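PDB 3GLE: pilin from Streptococcus pyogenes serotype M1, which forms the backbone of the pilus, stacking into covalently linked columns that the bacterium needs to adhere to host cells, aggregate and build biofilm. Local coordinates for residues 21-26 with 39-44; 64-69 with 81-86; 100-105 with 149-154. The protein carries 2 engineered substitutions. One frame throughout, in Å; residues are numbered along the deposited sequence. Where two conformers were deposited one is given.

Contact 1: 21-26 with 39-44; sequences VTKNLD and FTFKIE
Strand 21-26 faces strand 39-44 with V21 set against F41 and K23 against F39, the two axes 9.5 Å apart and running at 147° to each other, which is the spacing of packed sheets; no hydrogen bond crosses between them. K23 carries the contact. Its CG stands anti to the backbone N, and a bend at chi2 (76°) swings the outer chain over the F39 ring. CE ends up above the middle of that ring, 3.6 Å from the F39 centroid and only 6° off the normal. NZ stays over the same face, making a cation-pi contact 4.1 Å from the F39 centroid, and also makes a salt bridge to E104 OE1. L25 reaches the same ring near its far end, CD2 lying 4.0 Å from F39 CZ at an oblique angle. F41 is met in two other ways. V21 puts CG1 over one face, shifted toward the rim and 3.8 Å from F41 CD2, and the K23 chain passes the edge, with CD in the ring plane 4.0 Å from F41 CZ. One lysine therefore has F39 face-on and F41 edge-on. This is the interior of a beta sandwich built round an isopeptide site: K23 is the lysine that forms the cross-link in the natural protein and E104 promotes the reaction, but with the engineered A155 in place of the partner asparagine the bond cannot form here. A lysine and a nearby acid in an apolar, largely aromatic interior are as expected of intramolecular isopeptide sites in Gram-positive pilin domains.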
loop_
_atom_site.group_PDB
_atom_site.type_symbol
_atom_site.label_atom_id
_atom_site.label_comp_id
_atom_site.label_asym_id
_atom_site.label_seq_id
_atom_site.Cartn_x
_atom_site.Cartn_y
_atom_site.Cartn_z
ATOM N N VAL A 21 16.211 -3.214 -12.656
ATOM C CA VAL A 21 15.822 -2.628 -11.396
ATOM C C VAL A 21 14.690 -3.488 -10.843
ATOM O O VAL A 21 13.832 -3.933 -11.598
ATOM C CB VAL A 21 15.322 -1.180 -11.560
ATOM C CG1 VAL A 21 14.928 -0.602 -10.218
ATOM C CG2 VAL A 21 16.380 -0.335 -12.194
ATOM N N THR A 22 14.708 -3.726 -9.530
ATOM C CA THR A 22 13.690 -4.539 -8.862
ATOM C C THR A 22 12.904 -3.688 -7.884
ATOM O O THR A 22 13.481 -2.884 -7.149
ATOM C CB THR A 22 14.345 -5.764 -8.163
ATOM O OG1 THR A 22 14.944 -6.590 -9.159
ATOM C CG2 THR A 22 13.340 -6.635 -7.427
ATOM N N LYS A 23 11.582 -3.827 -7.900
ATOM C CA LYS A 23 10.741 -3.252 -6.857
ATOM C C LYS A 23 10.196 -4.354 -5.970
ATOM O O LYS A 23 9.689 -5.335 -6.469
ATOM C CB LYS A 23 9.560 -2.492 -7.448
ATOM C CG LYS A 23 8.712 -1.838 -6.390
ATOM C CD LYS A 23 9.372 -0.587 -5.838
ATOM C CE LYS A 23 8.625 -0.059 -4.613
ATOM N NZ LYS A 23 9.344 1.130 -4.040
ATOM N N ASN A 24 10.281 -4.158 -4.658
ATOM C CA ASN A 24 9.656 -5.035 -3.676
ATOM C C ASN A 24 8.627 -4.303 -2.801
ATOM O O ASN A 24 8.891 -3.220 -2.318
ATOM C CB ASN A 24 10.738 -5.700 -2.816
ATOM C CG ASN A 24 11.377 -6.871 -3.522
ATOM O OD1 ASN A 24 10.721 -7.882 -3.760
ATOM N ND2 ASN A 24 12.648 -6.738 -3.892
ATOM N N LEU A 25 7.443 -4.882 -2.645
ATOM C CA LEU A 25 6.469 -4.388 -1.677
ATOM C C LEU A 25 6.498 -5.274 -0.463
ATOM O O LEU A 25 6.222 -6.473 -0.581
ATOM C CB LEU A 25 5.054 -4.436 -2.237
ATOM C CG LEU A 25 4.524 -3.380 -3.184
ATOM C CD1 LEU A 25 3.011 -3.477 -3.209
ATOM C CD2 LEU A 25 4.951 -2.005 -2.751
ATOM N N ASP A 26 6.854 -4.692 0.689
ATOM C CA ASP A 26 6.830 -5.397 1.970
ATOM C C ASP A 26 5.485 -5.167 2.649
ATOM O O ASP A 26 5.182 -4.057 3.100
ATOM C CB ASP A 26 7.936 -4.872 2.875
ATOM C CG ASP A 26 9.290 -5.423 2.521
ATOM O OD1 ASP A 26 9.454 -5.932 1.378
ATOM O OD2 ASP A 26 10.195 -5.346 3.393
ATOM N N PHE A 39 5.512 2.631 -9.866
ATOM C CA PHE A 39 6.721 3.229 -9.327
ATOM C C PHE A 39 7.630 3.537 -10.498
ATOM O O PHE A 39 7.775 2.708 -11.423
ATOM C CB PHE A 39 7.393 2.287 -8.330
ATOM C CG PHE A 39 6.549 1.987 -7.122
ATOM C CD1 PHE A 39 6.600 2.819 -5.994
ATOM C CD2 PHE A 39 5.697 0.885 -7.107
ATOM C CE1 PHE A 39 5.830 2.532 -4.857
ATOM C CE2 PHE A 39 4.901 0.604 -6.005
ATOM C CZ PHE A 39 4.975 1.421 -4.867
ATOM N N THR A 40 8.210 4.733 -10.490
ATOM C CA THR A 40 9.089 5.156 -11.581
ATOM C C THR A 40 10.536 5.273 -11.102
ATOM O O THR A 40 10.791 5.733 -9.991
ATOM C CB THR A 40 8.595 6.495 -12.251
ATOM O OG1 THR A 40 8.500 7.531 -11.272
ATOM C CG2 THR A 40 7.218 6.328 -12.824
ATOM N N PHE A 41 11.483 4.840 -11.927
ATOM C CA PHE A 41 12.898 4.947 -11.605
ATOM C C PHE A 41 13.597 5.778 -12.651
ATOM O O PHE A 41 13.372 5.599 -13.840
ATOM C CB PHE A 41 13.531 3.554 -11.477
ATOM C CG PHE A 41 12.727 2.642 -10.611
ATOM C CD1 PHE A 41 12.637 2.880 -9.249
ATOM C CD2 PHE A 41 11.986 1.619 -11.162
ATOM C CE1 PHE A 41 11.875 2.073 -8.449
ATOM C CE2 PHE A 41 11.207 0.808 -10.360
ATOM C CZ PHE A 41 11.146 1.046 -9.003
ATOM N N LYS A 42 14.397 6.727 -12.175
ATOM C CA LYS A 42 15.120 7.630 -13.030
ATOM C C LYS A 42 16.599 7.327 -12.965
ATOM O O LYS A 42 17.165 7.097 -11.868
ATOM C CB LYS A 42 14.875 9.083 -12.607
ATOM C CG LYS A 42 15.599 10.097 -13.503
ATOM C CD LYS A 42 15.239 11.513 -13.117
ATOM C CE LYS A 42 16.131 12.501 -13.831
ATOM N NZ LYS A 42 15.826 13.931 -13.447
ATOM N N ILE A 43 17.214 7.314 -14.150
ATOM C CA ILE A 43 18.656 7.285 -14.235
ATOM C C ILE A 43 19.169 8.578 -14.889
ATOM O O ILE A 43 18.655 9.039 -15.931
ATOM C CB ILE A 43 19.197 6.029 -14.929
ATOM C CG1 ILE A 43 20.727 6.001 -14.804
ATOM C CG2 ILE A 43 18.812 6.041 -16.384
ATOM C CD1 ILE A 43 21.369 4.637 -15.061
ATOM N N GLU A 44 20.175 9.170 -14.262
ATOM C CA GLU A 44 20.763 10.375 -14.820
ATOM C C GLU A 44 22.270 10.388 -14.626
ATOM O O GLU A 44 22.768 9.710 -13.728
ATOM C CB GLU A 44 20.112 11.600 -14.180
ATOM C CG GLU A 44 20.104 11.576 -12.677
ATOM C CD GLU A 44 19.528 12.850 -12.070
ATOM O OE1 GLU A 44 19.137 13.774 -12.836
ATOM O OE2 GLU A 44 19.472 12.915 -10.820
#

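Contact 2: 64-69 with 81-86; sequences PMTKVT and KTAEFD
T66, V68 and K81 carry most of this contact, which closes one side of a beta sandwich: strand 65-69 borders the sheet that holds strand 37-45, strand 81-86 borders the sheet that holds 18-27, and the two run antiparallel at 168° with axes 6.3 Å apart. They come close without joining by backbone hydrogen bonds, so side chains fill the seam. T66 works with both branches. OG1, which sits beside the carbonyl carbon (chi1 -165°), gives a weak hydrogen bond to E84 O at 3.3 Å and also touches the A83 methyl. CG2 points to the F85 ring and rides over one face, displaced toward the rim, 3.9 Å from the F85 centroid. That ring also has P64 O close by, 3.7 Å from F85 CE1. Further along, V68 leans its CG1 on the backbone of 81-86, 3.6 Å from T82 O, and on A83 CB at 3.9 Å. Its CB meets the K81 CB on the other side of the seam. A83 meets the opposite backbone with its methyl alone, CB 3.6 Å from K67 O. K81 then runs on alongside the opposite backbone before its ammonium turns to a salt bridge with D74, and on the way both methylenes, CD and CE, pass 3.2 Å from T69 O.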
loop_
_atom_site.group_PDB
_atom_site.type_symbol
_atom_site.label_atom_id
_atom_site.label_comp_id
_atom_site.label_asym_id
_atom_site.label_seq_id
_atom_site.Cartn_x
_atom_site.Cartn_y
_atom_site.Cartn_z
ATOM N N PRO A 64 15.483 7.551 -20.060
ATOM C CA PRO A 64 16.007 7.727 -18.702
ATOM C C PRO A 64 15.066 7.308 -17.588
ATOM O O PRO A 64 15.462 7.383 -16.428
ATOM C CB PRO A 64 16.209 9.240 -18.607
ATOM C CG PRO A 64 15.144 9.789 -19.506
ATOM C CD PRO A 64 15.115 8.840 -20.671
ATOM N N MET A 65 13.833 6.923 -17.919
ATOM C CA MET A 65 12.861 6.450 -16.925
ATOM C C MET A 65 12.417 5.039 -17.273
ATOM O O MET A 65 12.241 4.701 -18.451
ATOM C CB MET A 65 11.594 7.327 -16.877
ATOM C CG MET A 65 11.865 8.826 -16.721
ATOM S SD MET A 65 12.422 9.290 -15.067
ATOM C CE MET A 65 10.840 9.512 -14.215
ATOM N N THR A 66 12.218 4.223 -16.246
ATOM C CA THR A 66 11.551 2.951 -16.435
ATOM C C THR A 66 10.653 2.678 -15.231
ATOM O O THR A 66 10.889 3.214 -14.131
ATOM C CB THR A 66 12.573 1.810 -16.709
ATOM O OG1 THR A 66 11.890 0.662 -17.229
ATOM C CG2 THR A 66 13.326 1.418 -15.440
ATOM N N LYS A 67 9.625 1.857 -15.402
ATOM C CA LYS A 67 8.686 1.716 -14.309
ATOM C C LYS A 67 8.070 0.354 -14.170
ATOM O O LYS A 67 8.092 -0.447 -15.106
ATOM C CB LYS A 67 7.605 2.801 -14.407
ATOM C CG LYS A 67 6.474 2.506 -15.335
ATOM C CD LYS A 67 5.501 3.707 -15.358
ATOM C CE LYS A 67 4.076 3.266 -15.664
ATOM N NZ LYS A 67 3.084 4.346 -15.427
ATOM N N VAL A 68 7.540 0.103 -12.983
ATOM C CA VAL A 68 6.802 -1.099 -12.716
ATOM C C VAL A 68 5.397 -0.708 -12.209
ATOM O O VAL A 68 5.225 0.339 -11.581
ATOM C CB VAL A 68 7.501 -1.965 -11.641
ATOM C CG1 VAL A 68 8.858 -2.466 -12.145
ATOM C CG2 VAL A 68 7.646 -1.179 -10.316
ATOM N N THR A 69 4.417 -1.568 -12.466
ATOM C CA THR A 69 3.035 -1.270 -12.135
ATOM C C THR A 69 2.399 -2.404 -11.333
ATOM O O THR A 69 2.510 -3.571 -11.697
ATOM C CB THR A 69 2.233 -1.027 -13.426
ATOM O OG1 THR A 69 2.891 0.006 -14.183
ATOM C CG2 THR A 69 0.784 -0.632 -13.093
ATOM N N LYS A 81 8.490 -6.851 -8.663
ATOM C CA LYS A 81 8.471 -6.573 -10.090
ATOM C C LYS A 81 9.793 -5.999 -10.586
ATOM O O LYS A 81 10.488 -5.335 -9.835
ATOM C CB LYS A 81 7.291 -5.663 -10.432
ATOM C CG LYS A 81 5.972 -6.450 -10.448
ATOM C CD LYS A 81 4.768 -5.590 -10.703
ATOM C CE LYS A 81 3.504 -6.335 -10.344
ATOM N NZ LYS A 81 3.025 -7.157 -11.462
ATOM N N THR A 82 10.116 -6.254 -11.853
ATOM C CA THR A 82 11.355 -5.805 -12.447
ATOM C C THR A 82 11.094 -4.931 -13.677
ATOM O O THR A 82 10.073 -5.059 -14.331
ATOM C CB THR A 82 12.290 -7.001 -12.852
ATOM O OG1 THR A 82 11.665 -7.774 -13.885
ATOM C CG2 THR A 82 12.607 -7.912 -11.645
ATOM N N ALA A 83 12.012 -4.020 -13.940
ATOM C CA ALA A 83 12.052 -3.269 -15.180
ATOM C C ALA A 83 13.548 -3.147 -15.499
ATOM O O ALA A 83 14.390 -3.651 -14.737
ATOM C CB ALA A 83 11.396 -1.899 -14.998
ATOM N N GLU A 84 13.895 -2.536 -16.620
ATOM C CA GLU A 84 15.312 -2.363 -16.935
ATOM C C GLU A 84 15.635 -1.077 -17.681
ATOM O O GLU A 84 14.764 -0.506 -18.359
ATOM C CB GLU A 84 15.879 -3.595 -17.661
ATOM C CG GLU A 84 15.335 -3.839 -19.058
ATOM C CD GLU A 84 15.792 -5.184 -19.642
ATOM O OE1 GLU A 84 16.898 -5.669 -19.296
ATOM O OE2 GLU A 84 15.024 -5.762 -20.446
ATOM N N PHE A 85 16.871 -0.610 -17.494
ATOM C CA PHE A 85 17.430 0.488 -18.262
ATOM C C PHE A 85 18.269 -0.119 -19.381
ATOM O O PHE A 85 18.906 -1.169 -19.204
ATOM C CB PHE A 85 18.330 1.383 -17.397
ATOM C CG PHE A 85 17.606 2.127 -16.306
ATOM C CD1 PHE A 85 16.721 3.157 -16.613
ATOM C CD2 PHE A 85 17.840 1.827 -14.968
ATOM C CE1 PHE A 85 16.065 3.868 -15.602
ATOM C CE2 PHE A 85 17.184 2.538 -13.937
ATOM C CZ PHE A 85 16.301 3.557 -14.258
ATOM N N ASP A 86 18.304 0.566 -20.515
ATOM C CA ASP A 86 19.004 0.075 -21.698
ATOM C C ASP A 86 20.206 0.971 -22.049
ATOM O O ASP A 86 20.034 2.147 -22.367
ATOM C CB ASP A 86 18.000 0.024 -22.853
ATOM C CG ASP A 86 18.571 -0.616 -24.102
ATOM O OD1 ASP A 86 19.729 -1.079 -24.059
ATOM O OD2 ASP A 86 17.860 -0.642 -25.134
#

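Contact 3: 100-105 with 149-154; sequences YKVTEE and VPIQFK
Strands 100-105 and 151-154 run the same way, 24° apart, with axes 8.7 Å from each other; V102 is level with I151 and E104 with F153. No hydrogen bond links them, and the space between is filled by side chains from two different sheets. F153 is the centrepiece. Its ring lies against the backbone of the other strand: V102 O comes up to the edge in the ring plane, 4.0 Å from F153 CZ, and T103 C is 3.8 Å from the same F153 CZ. E104 approaches over a face. Its CB makes a CH-pi contact 4.1 Å from the F153 centroid, offset toward the rim. From there CG points away from the backbone N (chi1 179°) and the extended chain slides past the phenylalanine in the opposite direction, so that OE1 arrives beside the root of the ring, 3.5 Å from F153 CB. The carboxylate plane is turned 47° from the ring and does not stack on it. What holds OE1 is a salt bridge to K23; E104 is the residue that promotes isopeptide formation in the natural protein, and F153 thus lines one flank of the carboxylate that promotes the reaction. V102 completes the packing with a single methyl: CG1 lies 4.1 Å from F153 CE2 and equally 4.1 Å from I151 CG2, bridging the two side chains that point inward from the other strand. Around this core, strand 96-105 is bonded to 37-45 and to 119-129 in one sheet, whereas 151-169 pairs in parallel with 18-27 in the other. Between the sheets F41 brings its ring nearly parallel to that of F153, Y120 meets F153 edge-to-face, and V21 packs on both I151 and F153.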
loop_
_atom_site.group_PDB
_atom_site.type_symbol
_atom_site.label_atom_id
_atom_site.label_comp_id
_atom_site.label_asym_id
_atom_site.label_seq_id
_atom_site.Cartn_x
_atom_site.Cartn_y
_atom_site.Cartn_z
ATOM N N TYR A 100 26.473 7.258 -13.026
ATOM C CA TYR A 100 25.052 7.617 -13.008
ATOM C C TYR A 100 24.480 7.494 -11.592
ATOM O O TYR A 100 25.048 6.801 -10.740
ATOM C CB TYR A 100 24.245 6.673 -13.895
ATOM C CG TYR A 100 24.634 6.675 -15.358
ATOM C CD1 TYR A 100 23.873 7.376 -16.303
ATOM C CD2 TYR A 100 25.734 5.952 -15.805
ATOM C CE1 TYR A 100 24.244 7.394 -17.640
ATOM C CE2 TYR A 100 26.119 5.968 -17.128
ATOM C CZ TYR A 100 25.359 6.691 -18.036
ATOM O OH TYR A 100 25.719 6.661 -19.320
ATOM N N LYS A 101 23.343 8.156 -11.361
ATOM C CA LYS A 101 22.541 7.964 -10.152
ATOM C C LYS A 101 21.192 7.412 -10.540
ATOM O O LYS A 101 20.561 7.874 -11.508
ATOM C CB LYS A 101 22.306 9.281 -9.393
ATOM C CG LYS A 101 23.564 10.104 -9.140
ATOM C CD LYS A 101 24.400 9.515 -8.024
ATOM C CE LYS A 101 23.801 9.858 -6.661
ATOM N NZ LYS A 101 24.864 10.052 -5.626
ATOM N N VAL A 102 20.736 6.438 -9.773
ATOM C CA VAL A 102 19.423 5.866 -9.988
ATOM C C VAL A 102 18.602 6.146 -8.732
ATOM O O VAL A 102 19.061 5.884 -7.609
ATOM C CB VAL A 102 19.511 4.351 -10.300
ATOM C CG1 VAL A 102 18.107 3.688 -10.344
ATOM C CG2 VAL A 102 20.270 4.135 -11.614
ATOM N N THR A 103 17.414 6.711 -8.931
ATOM C CA THR A 103 16.485 7.028 -7.854
ATOM C C THR A 103 15.071 6.554 -8.219
ATOM O O THR A 103 14.777 6.278 -9.383
ATOM C CB THR A 103 16.418 8.544 -7.587
ATOM O OG1 THR A 103 16.314 9.243 -8.847
ATOM C CG2 THR A 103 17.676 9.031 -6.837
ATOM N N GLU A 104 14.214 6.450 -7.212
ATOM C CA GLU A 104 12.795 6.235 -7.420
ATOM C C GLU A 104 12.047 7.585 -7.302
ATOM O O GLU A 104 12.272 8.355 -6.369
ATOM C CB GLU A 104 12.264 5.222 -6.393
ATOM C CG GLU A 104 10.773 4.958 -6.525
ATOM C CD GLU A 104 10.211 4.101 -5.412
ATOM O OE1 GLU A 104 10.471 2.866 -5.388
ATOM O OE2 GLU A 104 9.483 4.671 -4.568
ATOM N N GLU A 105 11.156 7.867 -8.247
ATOM C CA GLU A 105 10.400 9.113 -8.208
ATOM C C GLU A 105 8.919 8.854 -8.030
ATOM O O GLU A 105 8.349 8.016 -8.725
ATOM C CB GLU A 105 10.596 9.902 -9.498
ATOM C CG GLU A 105 11.875 10.701 -9.568
ATOM C CD GLU A 105 11.741 11.931 -10.453
ATOM O OE1 GLU A 105 12.799 12.493 -10.837
ATOM O OE2 GLU A 105 10.586 12.337 -10.758
ATOM N N VAL A 149 25.395 -4.130 -4.817
ATOM C CA VAL A 149 24.105 -4.800 -4.651
ATOM C C VAL A 149 23.295 -4.673 -5.935
ATOM O O VAL A 149 23.549 -3.775 -6.719
ATOM C CB VAL A 149 23.268 -4.218 -3.478
ATOM C CG1 VAL A 149 23.828 -4.654 -2.090
ATOM C CG2 VAL A 149 23.111 -2.706 -3.595
ATOM N N PRO A 150 22.315 -5.573 -6.160
ATOM C CA PRO A 150 21.367 -5.339 -7.247
ATOM C C PRO A 150 20.575 -4.081 -6.957
ATOM O O PRO A 150 20.320 -3.755 -5.791
ATOM C CB PRO A 150 20.429 -6.548 -7.164
ATOM C CG PRO A 150 21.249 -7.629 -6.458
ATOM C CD PRO A 150 22.011 -6.824 -5.427
ATOM N N ILE A 151 20.183 -3.365 -8.005
ATOM C CA ILE A 151 19.367 -2.195 -7.795
ATOM C C ILE A 151 17.958 -2.626 -7.375
ATOM O O ILE A 151 17.166 -3.119 -8.189
ATOM C CB ILE A 151 19.332 -1.307 -9.009
ATOM C CG1 ILE A 151 20.765 -1.028 -9.452
ATOM C CG2 ILE A 151 18.583 -0.020 -8.681
ATOM C CD1 ILE A 151 20.832 -0.145 -10.571
ATOM N N GLN A 152 17.692 -2.449 -6.080
ATOM C CA GLN A 152 16.422 -2.818 -5.479
ATOM C C GLN A 152 15.852 -1.634 -4.694
ATOM O O GLN A 152 16.577 -0.957 -3.947
ATOM C CB GLN A 152 16.604 -4.027 -4.551
ATOM C CG GLN A 152 16.816 -5.357 -5.263
ATOM C CD GLN A 152 17.312 -6.468 -4.331
ATOM O OE1 GLN A 152 17.829 -6.207 -3.237
ATOM N NE2 GLN A 152 17.170 -7.712 -4.777
ATOM N N PHE A 153 14.564 -1.381 -4.883
ATOM C CA PHE A 153 13.830 -0.389 -4.111
ATOM C C PHE A 153 12.759 -1.152 -3.363
ATOM O O PHE A 153 12.165 -2.064 -3.910
ATOM C CB PHE A 153 13.230 0.693 -4.997
ATOM C CG PHE A 153 14.254 1.583 -5.614
ATOM C CD1 PHE A 153 14.776 2.668 -4.905
ATOM C CD2 PHE A 153 14.752 1.313 -6.884
ATOM C CE1 PHE A 153 15.734 3.482 -5.468
ATOM C CE2 PHE A 153 15.717 2.144 -7.453
ATOM C CZ PHE A 153 16.214 3.223 -6.739
ATOM N N LYS A 154 12.585 -0.822 -2.093
ATOM C CA LYS A 154 11.598 -1.478 -1.245
ATOM C C LYS A 154 10.624 -0.426 -0.722
ATOM O O LYS A 154 11.047 0.647 -0.276
ATOM C CB LYS A 154 12.292 -2.150 -0.064
ATOM C CG LYS A 154 11.365 -3.046 0.777
ATOM C CD LYS A 154 12.172 -3.857 1.772
ATOM C CE LYS A 154 12.652 -3.008 2.956
ATOM N NZ LYS A 154 13.429 -3.854 3.920
#

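All three contacts join the same two sheets of one sandwich. Contacts 1 and 3 are buried and lie side by side, their centres about 6 Å apart, since 39-44 neighbours 100-105 in one sheet and 21-26 neighbours 151-154 in the other. Contact 2 sits nearer the surface, where the border strands 64-69 and 81-86 come together; backbone bonds tie 81-86 to 21-26. Chemistry follows place: contact 1 sets a lysine on aromatic rings, contact 3 sets a glutamate against one, and the K23 to E104 salt bridge links them. Contact 2 relies on threonine, valine and alanine side chains, lysine methylenes, the F85 ring and one weak hydroxyl bond.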